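Local coordinates for stage II sporulation protein E (SpoIIE) (Moorella thermoacetica, PDB 3ZT9) that probably acts as a manganese-dependent protein serine/threonine phosphatase of the PP2C type, tied to signalling by the bacterial stressosome, at residues Gly94-Ala99 with Leu133-Ser138. Residues are numbered along the deposited sequence; the frame is centred on the assembly and turned at random.
Sequences GLWQAA and LIAKGS
Trp96 with Gly137 and, two residues further along the first strand, Ala98 with Ala135 are the hydrogen-bonded pairs of an antiparallel ladder that joins strand 95-101 to 135-138, an outermost strand of one of the two sheets of this PP2C-type fold. Four backbone bonds hold it: Trp96 N reaches Gly137 O at 3.0 Å in a nearly straight bond (N-H...O 173°), Gly137 N returns to Trp96 O, and Ala98 and Ala135 exchange a second, more bent pair. Alpha hydrogens fill in between, with Gln97 CA 3.2 Å from Ala135 O.

The indole of Trp96 lies flat across the neighbouring strand. With CG between the backbone N and the carbonyl carbon (chi1 61°), the ring turns over Gly137, whose CA makes a CH-pi contact 3.7 Å from the centroid of the five-membered ring; the lack of a side chain at Gly137 lets the ring lie this close. Farther along, CZ3 of Trp96 meets Ala135 CB at 3.9 Å.

On the other face, Gln97 and Lys136 run side by side, their CG atoms 4.1 Å apart, while Gln97 NE2 packs on Ile134 CG2; Leu65 of helix 65-76 touches both Gln97 and Ile134. Replacing Trp96 by an alanine is likely to uncover the Gly137 backbone, leave Ala135 CB without its aromatic neighbour and remove the N-H that holds a bridging water. At the indole edge, this water accepts from Trp96 NE1 at 3.1 Å and donates to Ser138 O at 2.8 Å.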
ATOM      1  N   GLY A  94     -15.763  -8.589   9.051  1.00 18.29           N
ATOM      2  CA  GLY A  94     -14.820  -8.468  10.142  1.00 19.54           C
ATOM      3  C   GLY A  94     -13.508  -9.189   9.860  1.00 17.83           C
ATOM      4  O   GLY A  94     -12.911  -9.817  10.744  1.00 15.56           O
ATOM      5  N   LEU A  95     -13.059  -9.097   8.617  1.00 14.39           N
ATOM      6  CA  LEU A  95     -11.879  -9.840   8.163  1.00 14.13           C
ATOM      7  C   LEU A  95     -10.988  -8.964   7.303  1.00 16.69           C
ATOM      8  O   LEU A  95     -11.465  -8.068   6.630  1.00 16.12           O
ATOM      9  CB  LEU A  95     -12.288 -11.022   7.294  1.00 17.73           C
ATOM     10  CG  LEU A  95     -13.282 -12.017   7.922  1.00 20.76           C
ATOM     11  CD1 LEU A  95     -13.795 -12.969   6.817  1.00 23.67           C
ATOM     12  CD2 LEU A  95     -12.620 -12.759   9.056  1.00 20.51           C
ATOM     13  N   TRP A  96      -9.691  -9.240   7.311  1.00 13.66           N
ATOM     14  CA  TRP A  96      -8.767  -8.618   6.336  1.00 14.68           C
ATOM     15  C   TRP A  96      -7.794  -9.653   5.759  1.00 15.41           C
ATOM     16  O   TRP A  96      -7.532 -10.712   6.355  1.00 15.08           O
ATOM     17  CB  TRP A  96      -7.982  -7.422   6.910  1.00 13.88           C
ATOM     18  CG  TRP A  96      -7.103  -7.744   8.081  1.00 13.79           C
ATOM     19  CD1 TRP A  96      -7.415  -7.542   9.421  1.00 15.65           C
ATOM     20  CD2 TRP A  96      -5.759  -8.265   8.060  1.00 16.46           C
ATOM     21  NE1 TRP A  96      -6.355  -7.922  10.209  1.00 15.74           N
ATOM     22  CE2 TRP A  96      -5.335  -8.386   9.409  1.00 18.81           C
ATOM     23  CE3 TRP A  96      -4.880  -8.656   7.041  1.00 12.96           C
ATOM     24  CZ2 TRP A  96      -4.071  -8.873   9.760  1.00 13.26           C
ATOM     25  CZ3 TRP A  96      -3.622  -9.167   7.390  1.00 16.66           C
ATOM     26  CH2 TRP A  96      -3.227  -9.265   8.732  1.00 19.24           C
ATOM     27  N   GLN A  97      -7.324  -9.375   4.542  1.00 13.92           N
ATOM     28  CA  GLN A  97      -6.268 -10.172   3.934  1.00 14.29           C
ATOM     29  C   GLN A  97      -5.255  -9.181   3.408  1.00 19.51           C
ATOM     30  O   GLN A  97      -5.611  -8.057   3.038  1.00 15.47           O
ATOM     31  CB  GLN A  97      -6.782 -10.961   2.720  1.00 18.08           C
ATOM     32  CG  GLN A  97      -7.782 -12.020   2.960  1.00 34.07           C
ATOM     33  CD  GLN A  97      -8.152 -12.720   1.644  1.00 32.11           C
ATOM     34  OE1 GLN A  97      -9.273 -13.185   1.469  1.00 54.41           O
ATOM     35  NE2 GLN A  97      -7.197 -12.792   0.721  1.00 24.82           N
ATOM     36  N   ALA A  98      -3.978  -9.542   3.379  1.00 13.45           N
ATOM     37  CA  ALA A  98      -3.048  -8.604   2.768  1.00 12.79           C
ATOM     38  C   ALA A  98      -1.945  -9.399   2.091  1.00 18.17           C
ATOM     39  O   ALA A  98      -1.604 -10.489   2.547  1.00 17.20           O
ATOM     40  CB  ALA A  98      -2.437  -7.708   3.812  1.00 14.22           C
ATOM     41  N   ALA A  99      -1.347  -8.845   1.034  1.00 15.28           N
ATOM     42  CA  ALA A  99      -0.114  -9.478   0.498  1.00 12.54           C
ATOM     43  C   ALA A  99       0.803  -8.406  -0.069  1.00 13.40           C
ATOM     44  O   ALA A  99       0.341  -7.300  -0.380  1.00 13.69           O
ATOM     45  CB  ALA A  99      -0.478 -10.486  -0.582  1.00 14.53           C
ATOM     46  N   LEU A 133       2.245 -15.034  -0.484  1.00 18.70           N
ATOM     47  CA  LEU A 133       1.889 -15.364   0.901  1.00 24.16           C
ATOM     48  C   LEU A 133       0.843 -14.381   1.406  1.00 24.14           C
ATOM     49  O   LEU A 133       1.131 -13.220   1.674  1.00 21.34           O
ATOM     50  CB  LEU A 133       3.113 -15.342   1.807  1.00 26.69           C
ATOM     51  CG  LEU A 133       3.926 -16.640   1.792  1.00 55.16           C
ATOM     52  CD1 LEU A 133       5.172 -16.471   2.630  1.00 62.77           C
ATOM     53  CD2 LEU A 133       3.106 -17.816   2.299  1.00 65.14           C
ATOM     54  N   ILE A 134      -0.394 -14.836   1.514  1.00 17.21           N
ATOM     55  CA  ILE A 134      -1.452 -13.927   1.959  1.00 15.04           C
ATOM     56  C   ILE A 134      -1.610 -14.016   3.456  1.00 22.90           C
ATOM     57  O   ILE A 134      -1.921 -15.090   4.002  1.00 21.04           O
ATOM     58  CB  ILE A 134      -2.797 -14.319   1.307  1.00 22.22           C
ATOM     59  CG1 ILE A 134      -2.689 -14.126  -0.205  1.00 24.42           C
ATOM     60  CG2 ILE A 134      -3.927 -13.470   1.873  1.00 20.09           C
ATOM     61  CD1 ILE A 134      -3.846 -14.767  -1.022  1.00 25.67           C
ATOM     62  N   ALA A 135      -1.391 -12.889   4.118  1.00 13.88           N
ATOM     63  CA  ALA A 135      -1.639 -12.800   5.548  1.00 15.32           C
ATOM     64  C   ALA A 135      -3.119 -12.591   5.759  1.00 17.23           C
ATOM     65  O   ALA A 135      -3.761 -11.916   4.979  1.00 14.48           O
ATOM     66  CB  ALA A 135      -0.865 -11.620   6.123  1.00 20.90           C
ATOM     67  N   LYS A 136      -3.654 -13.120   6.841  1.00 14.99           N
ATOM     68  CA  LYS A 136      -5.086 -12.956   7.084  1.00 15.24           C
ATOM     69  C   LYS A 136      -5.298 -12.592   8.516  1.00 19.64           C
ATOM     70  O   LYS A 136      -4.569 -13.068   9.359  1.00 18.70           O
ATOM     71  CB  LYS A 136      -5.779 -14.292   6.854  1.00 20.39           C
ATOM     72  CG  LYS A 136      -5.770 -14.661   5.388  1.00 33.91           C
ATOM     73  CD  LYS A 136      -6.595 -15.865   5.091  1.00 57.15           C
ATOM     74  CE  LYS A 136      -6.561 -16.142   3.603  1.00 83.83           C
ATOM     75  NZ  LYS A 136      -7.291 -17.385   3.274  1.00 98.37           N
ATOM     76  N   GLY A 137      -6.325 -11.796   8.816  1.00 16.12           N
ATOM     77  CA  GLY A 137      -6.574 -11.448  10.207  1.00 15.39           C
ATOM     78  C   GLY A 137      -8.019 -11.042  10.411  1.00 15.36           C
ATOM     79  O   GLY A 137      -8.820 -11.079   9.464  1.00 14.55           O
ATOM     80  N   SER A 138      -8.354 -10.714  11.663  1.00 13.85           N
ATOM     81  CA  SER A 138      -9.700 -10.278  12.027  1.00 15.85           C
ATOM     82  C   SER A 138      -9.691  -8.773  12.131  1.00 16.14           C
ATOM     83  O   SER A 138      -8.747  -8.197  12.694  1.00 17.33           O
ATOM     84  CB  SER A 138     -10.082 -10.837  13.399  1.00 24.68           C
ATOM     85  OG  SER A 138      -9.954 -12.246  13.404  1.00 29.58           O
TER
HETATM   86  O   HOH W   1      -5.977  -8.315  13.242  1.00 16.83           O